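Local coordinates for protein ALKF (Bacillus cereus, PDB 3ZBO) that is of uncertain function but belongs to a family related to the HEAT-like repeat DNA glycosylases and has affinity for branched DNA structures, at residues D120-S125 and M131-S136; K26-N31 and E35-V40. All blocks are in the same frame, centred on the assembly; numbering follows the deposited sequence.

Contact 1: D120-S125 and M131-S136; sequences DKWIAS and MSAGWS
I123 and W135 meet because I123 CG1 and W135 CG both leave their helices anti to the carbonyl carbon, I123 at chi1 -74°. I123 also keeps CD1 extended, at chi2 171°, and this lays the aliphatic chain over one face of the indole. The setting is an antiparallel-leaning helical hairpin in a helical fold related to the HEAT-like repeat DNA glycosylases. The end of helix 115-124 packs on the start of helix 128-144, and the axes of the two short segments approach to 7.2 Å at 139°. The I123 chain and the ring cross at about a right angle. I123 CG1 lies 3.8 Å from the centroid of the five-membered ring, close to the ring normal, as a CH-pi contact. CD1 sits over the centre of the indole. The second branch, CG2, reaches NE1 and CZ2 of W135. Beside I123, G134 has no side chain to stand between the two helices, and I123 CG1 packs directly on its backbone, 3.8 Å from G134 C. W122 points toward helix 128-144. Its CE3 lies 3.7 Å from A133 CB, while G134 N is near the ring plane at the edge. The W122 side chain also touches helices 85-94 and 98-110, and its NE1 bonds to D89. F180 meets W135 edge-to-face from helix 171-187. At the turn, W122 O accepts bonds from both S125 N and S125 OG; OG is 2.8 Å away and only slightly tilted from the carbonyl plane. M131 comes up to the same helix end without a hydrogen bond. Its CG is 3.2 Å from W122 O, and its SD is 3.3 Å from I123 O.

Contact 2: K26-N31 and E35-V40; sequences KIYISN and EPVFGV
Y28 and G39 bring the two backbones closest, with CA atoms 6.8 Å apart. I29 and E35 lie farther apart, at 8.1 Å between CA atoms. Segment 26-31 is the end of helix 22-30, and segment 35-40 is an irregular loop that folds back beside it. The loop has a cis peptide bond before P36. G39 takes a positive phi of 86°, a conformation glycine adopts readily. Y28 reaches along the loop with CG anti to the carbonyl carbon, at chi1 -73°. Its ring passes G39 obliquely, with CE2 3.9 Å from G39 CA. V37 CG2 stands at the ring edge, near its plane, 4.2 Å from CD2. The Y28 hydroxyl OH comes to 3.0 Å from V40 O. V37 divides its two methyls between neighbours. CG2 faces Y28, and CG1 meets both CG1 and CD1 of I29 at 3.9 Å. E35 folds back over its own loop. Its OE1 accepts a bond from V37 N, which comes from above the carboxylate plane, while OE2 pairs with K25 in a salt bridge. The loop after helix 22-30 thus packs back on that helix within the mostly helical fold of the DNA alkylation repair family. The carboxylate of D69, on helix 68-77, takes the backbone N-H groups of F38, G39 and V40. F38 turns to helix 9-19. Y28 also meets Y68 edge-to-face and touches M99 of helix 98-110.

From the N terminus, contact 2 comes first. It closes the loop that follows helix 22-30, folding residues 35-40 back on the helix end before helix 46-52 begins. Contact 1 opens much later. It closes the short turn between helices 115-124 and 128-144. The two lie in series along the chain and neither nest nor cross. Their centres are 25 Å apart, and their nearest atoms are about 11 Å apart, so they do not touch. Helix 98-110 is a shared neighbour: Y28 of contact 2 touches it at M99, and W122 of contact 1 touches it at V105 and L109.

Contact 1: D120-S125 and M131-S136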
loop_
_atom_site.group_PDB
_atom_site.type_symbol
_atom_site.label_atom_id
_atom_site.label_comp_id
_atom_site.label_asym_id
_atom_site.label_seq_id
_atom_site.Cartn_x
_atom_site.Cartn_y
_atom_site.Cartn_z
ATOM N N ASP A 120 7.435 11.108 1.017
ATOM C CA ASP A 120 8.888 11.425 1.077
ATOM C C ASP A 120 9.472 11.448 2.499
ATOM O O ASP A 120 10.580 10.874 2.770
ATOM C CB ASP A 120 9.209 12.749 0.401
ATOM C CG ASP A 120 8.952 12.748 -1.099
ATOM O OD1 ASP A 120 8.912 11.640 -1.739
ATOM O OD2 ASP A 120 8.909 13.860 -1.663
ATOM N N LYS A 121 8.714 12.047 3.432
ATOM C CA LYS A 121 9.144 12.031 4.799
ATOM C C LYS A 121 9.208 10.628 5.311
ATOM O O LYS A 121 10.126 10.211 6.042
ATOM C CB LYS A 121 8.209 12.866 5.687
ATOM C CG LYS A 121 8.407 14.344 5.401
ATOM C CD LYS A 121 7.492 15.118 6.384
ATOM C CE LYS A 121 7.442 16.583 5.939
ATOM N NZ LYS A 121 6.913 17.347 7.185
ATOM N N TRP A 122 8.189 9.816 4.964
ATOM C CA TRP A 122 8.173 8.472 5.429
ATOM C C TRP A 122 9.328 7.647 4.880
ATOM O O TRP A 122 9.928 6.831 5.594
ATOM C CB TRP A 122 6.785 7.752 5.150
ATOM C CG TRP A 122 5.723 8.303 6.010
ATOM C CD1 TRP A 122 5.878 9.238 7.035
ATOM C CD2 TRP A 122 4.330 8.006 5.938
ATOM N NE1 TRP A 122 4.615 9.514 7.647
ATOM C CE2 TRP A 122 3.657 8.791 6.954
ATOM C CE3 TRP A 122 3.570 7.180 5.082
ATOM C CZ2 TRP A 122 2.285 8.686 7.176
ATOM C CZ3 TRP A 122 2.208 7.134 5.255
ATOM C CH2 TRP A 122 1.580 7.912 6.335
ATOM N N ILE A 123 9.599 7.806 3.600
ATOM C CA ILE A 123 10.753 7.082 3.025
ATOM C C ILE A 123 12.061 7.420 3.797
ATOM O O ILE A 123 12.927 6.558 3.957
ATOM C CB ILE A 123 10.821 7.375 1.518
ATOM C CG1 ILE A 123 9.709 6.611 0.810
ATOM C CG2 ILE A 123 12.254 6.982 0.929
ATOM C CD1 ILE A 123 9.587 7.045 -0.638
ATOM N N ALA A 124 12.154 8.717 4.138
ATOM C CA ALA A 124 13.380 9.238 4.837
ATOM C C ALA A 124 13.465 8.822 6.277
ATOM O O ALA A 124 14.521 9.096 6.989
ATOM C CB ALA A 124 13.365 10.725 4.738
ATOM N N SER A 125 12.385 8.244 6.813
ATOM C CA SER A 125 12.328 8.048 8.248
ATOM C C SER A 125 13.208 7.025 8.825
ATOM O O SER A 125 13.498 7.040 10.086
ATOM C CB SER A 125 10.892 7.664 8.680
ATOM O OG SER A 125 10.562 6.323 8.238
ATOM N N MET A 131 8.591 3.466 5.968
ATOM C CA MET A 131 9.209 3.524 4.648
ATOM C C MET A 131 8.418 2.658 3.681
ATOM O O MET A 131 8.282 3.045 2.536
ATOM C CB MET A 131 10.672 3.000 4.672
ATOM C CG MET A 131 11.475 4.018 5.544
ATOM S SD MET A 131 13.267 3.651 5.452
ATOM C CE MET A 131 13.411 2.038 6.237
ATOM N N SER A 132 7.987 1.476 4.133
ATOM C CA SER A 132 7.159 0.613 3.228
ATOM C C SER A 132 5.918 1.382 2.757
ATOM O O SER A 132 5.554 1.305 1.568
ATOM C CB SER A 132 6.727 -0.646 3.997
ATOM O OG SER A 132 6.133 -1.535 3.055
ATOM N N ALA A 133 5.268 2.120 3.652
ATOM C CA ALA A 133 4.079 2.895 3.260
ATOM C C ALA A 133 4.464 4.000 2.281
ATOM O O ALA A 133 3.693 4.234 1.327
ATOM C CB ALA A 133 3.399 3.527 4.497
ATOM N N GLY A 134 5.644 4.646 2.468
ATOM C CA GLY A 134 5.958 5.740 1.587
ATOM C C GLY A 134 6.258 5.201 0.167
ATOM O O GLY A 134 5.748 5.802 -0.795
ATOM N N TRP A 135 7.032 4.110 0.028
ATOM C CA TRP A 135 7.288 3.481 -1.338
ATOM C C TRP A 135 5.987 2.999 -1.889
ATOM O O TRP A 135 5.739 3.195 -3.102
ATOM C CB TRP A 135 8.290 2.354 -1.191
ATOM C CG TRP A 135 9.695 2.878 -0.884
ATOM C CD1 TRP A 135 10.399 2.805 0.279
ATOM C CD2 TRP A 135 10.594 3.480 -1.860
ATOM N NE1 TRP A 135 11.649 3.390 0.122
ATOM C CE2 TRP A 135 11.791 3.782 -1.188
ATOM C CE3 TRP A 135 10.480 3.773 -3.244
ATOM C CZ2 TRP A 135 12.906 4.372 -1.821
ATOM C CZ3 TRP A 135 11.548 4.351 -3.893
ATOM C CH2 TRP A 135 12.774 4.663 -3.210
ATOM N N SER A 136 5.131 2.373 -1.040
ATOM C CA SER A 136 3.844 1.869 -1.549
ATOM C C SER A 136 2.981 3.038 -2.101
ATOM O O SER A 136 2.384 2.872 -3.152
ATOM C CB SER A 136 3.059 1.139 -0.462
ATOM O OG SER A 136 3.791 -0.064 -0.028
#

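Contact 2: K26-N31 and E35-V40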
loop_
_atom_site.group_PDB
_atom_site.type_symbol
_atom_site.label_atom_id
_atom_site.label_comp_id
_atom_site.label_asym_id
_atom_site.label_seq_id
_atom_site.Cartn_x
_atom_site.Cartn_y
_atom_site.Cartn_z
ATOM N N LYS A 26 -7.484 -16.758 8.854
ATOM C CA LYS A 26 -6.208 -17.537 8.837
ATOM C C LYS A 26 -5.104 -16.939 7.944
ATOM O O LYS A 26 -3.956 -16.847 8.375
ATOM C CB LYS A 26 -6.498 -19.012 8.375
ATOM C CG LYS A 26 -5.626 -19.503 7.178
ATOM C CD LYS A 26 -6.138 -20.765 6.347
ATOM C CE LYS A 26 -7.377 -20.531 5.474
ATOM N NZ LYS A 26 -7.233 -19.985 4.017
ATOM N N ILE A 27 -5.470 -16.504 6.750
ATOM C CA ILE A 27 -4.543 -15.956 5.812
ATOM C C ILE A 27 -4.035 -14.605 6.351
ATOM O O ILE A 27 -2.821 -14.300 6.286
ATOM C CB ILE A 27 -5.182 -15.813 4.474
ATOM C CG1 ILE A 27 -5.349 -17.220 3.828
ATOM C CG2 ILE A 27 -4.378 -14.958 3.603
ATOM C CD1 ILE A 27 -6.185 -17.169 2.589
ATOM N N TYR A 28 -4.985 -13.803 6.872
ATOM C CA TYR A 28 -4.535 -12.495 7.402
ATOM C C TYR A 28 -3.603 -12.662 8.552
ATOM O O TYR A 28 -2.559 -11.946 8.644
ATOM C CB TYR A 28 -5.760 -11.672 7.820
ATOM C CG TYR A 28 -6.592 -11.104 6.701
ATOM C CD1 TYR A 28 -6.179 -11.128 5.316
ATOM C CD2 TYR A 28 -7.794 -10.497 7.051
ATOM C CE1 TYR A 28 -6.968 -10.589 4.384
ATOM C CE2 TYR A 28 -8.621 -9.985 6.104
ATOM C CZ TYR A 28 -8.194 -10.004 4.792
ATOM O OH TYR A 28 -9.034 -9.415 3.841
ATOM N N ILE A 29 -3.901 -13.609 9.436
ATOM C CA ILE A 29 -2.997 -13.876 10.559
ATOM C C ILE A 29 -1.624 -14.432 10.066
ATOM O O ILE A 29 -0.542 -14.019 10.610
ATOM C CB ILE A 29 -3.721 -14.819 11.562
ATOM C CG1 ILE A 29 -4.830 -13.990 12.238
ATOM C CG2 ILE A 29 -2.743 -15.267 12.634
ATOM C CD1 ILE A 29 -5.732 -14.877 13.188
ATOM N N SER A 30 -1.643 -15.261 9.026
ATOM C CA SER A 30 -0.410 -15.751 8.424
ATOM C C SER A 30 0.451 -14.600 7.910
ATOM O O SER A 30 1.675 -14.602 7.978
ATOM C CB SER A 30 -0.784 -16.759 7.311
ATOM O OG SER A 30 -0.746 -16.164 6.056
ATOM N N ASN A 31 -0.210 -13.525 7.474
ATOM C CA ASN A 31 0.512 -12.407 6.929
ATOM C C ASN A 31 0.999 -11.416 8.021
ATOM O O ASN A 31 1.654 -10.421 7.713
ATOM C CB ASN A 31 -0.379 -11.574 6.001
ATOM C CG ASN A 31 -0.816 -12.348 4.736
ATOM O OD1 ASN A 31 -0.268 -13.400 4.427
ATOM N ND2 ASN A 31 -1.763 -11.799 3.976
ATOM N N GLU A 35 -5.204 -10.826 16.520
ATOM C CA GLU A 35 -6.488 -10.529 17.082
ATOM C C GLU A 35 -6.486 -9.100 17.720
ATOM O O GLU A 35 -5.467 -8.579 18.307
ATOM C CB GLU A 35 -6.858 -11.611 18.123
ATOM C CG GLU A 35 -7.038 -12.920 17.523
ATOM C CD GLU A 35 -8.416 -13.170 16.930
ATOM O OE1 GLU A 35 -9.177 -12.187 16.715
ATOM O OE2 GLU A 35 -8.783 -14.368 16.675
ATOM N N PRO A 36 -7.621 -8.416 17.587
ATOM C CA PRO A 36 -8.856 -8.850 16.974
ATOM C C PRO A 36 -8.833 -8.697 15.481
ATOM O O PRO A 36 -8.359 -7.669 14.959
ATOM C CB PRO A 36 -9.899 -7.897 17.594
ATOM C CG PRO A 36 -9.171 -6.657 17.834
ATOM C CD PRO A 36 -7.692 -7.025 18.111
ATOM N N VAL A 37 -9.403 -9.703 14.812
ATOM C CA VAL A 37 -9.472 -9.704 13.352
ATOM C C VAL A 37 -10.601 -10.620 12.975
ATOM O O VAL A 37 -10.770 -11.707 13.596
ATOM C CB VAL A 37 -8.082 -10.068 12.715
ATOM C CG1 VAL A 37 -7.615 -11.423 13.193
ATOM C CG2 VAL A 37 -8.211 -10.087 11.180
ATOM N N PHE A 38 -11.378 -10.213 11.972
ATOM C CA PHE A 38 -12.489 -11.024 11.592
ATOM C C PHE A 38 -12.252 -11.809 10.296
ATOM O O PHE A 38 -12.853 -12.913 10.122
ATOM C CB PHE A 38 -13.734 -10.197 11.331
ATOM C CG PHE A 38 -14.225 -9.336 12.490
ATOM C CD1 PHE A 38 -14.199 -9.768 13.811
ATOM C CD2 PHE A 38 -14.690 -8.055 12.198
ATOM C CE1 PHE A 38 -14.721 -8.953 14.855
ATOM C CE2 PHE A 38 -15.192 -7.209 13.244
ATOM C CZ PHE A 38 -15.215 -7.680 14.518
ATOM N N GLY A 39 -11.440 -11.277 9.367
ATOM C CA GLY A 39 -11.242 -12.020 8.135
ATOM C C GLY A 39 -12.324 -11.693 7.125
ATOM O O GLY A 39 -13.016 -12.590 6.536
ATOM N N VAL A 40 -12.422 -10.429 6.725
ATOM C CA VAL A 40 -13.446 -10.014 5.747
ATOM C C VAL A 40 -12.877 -9.850 4.353
ATOM O O VAL A 40 -11.948 -9.075 4.155
ATOM C CB VAL A 40 -14.106 -8.668 6.189
ATOM C CG1 VAL A 40 -15.164 -8.201 5.169
ATOM C CG2 VAL A 40 -14.691 -8.786 7.606
#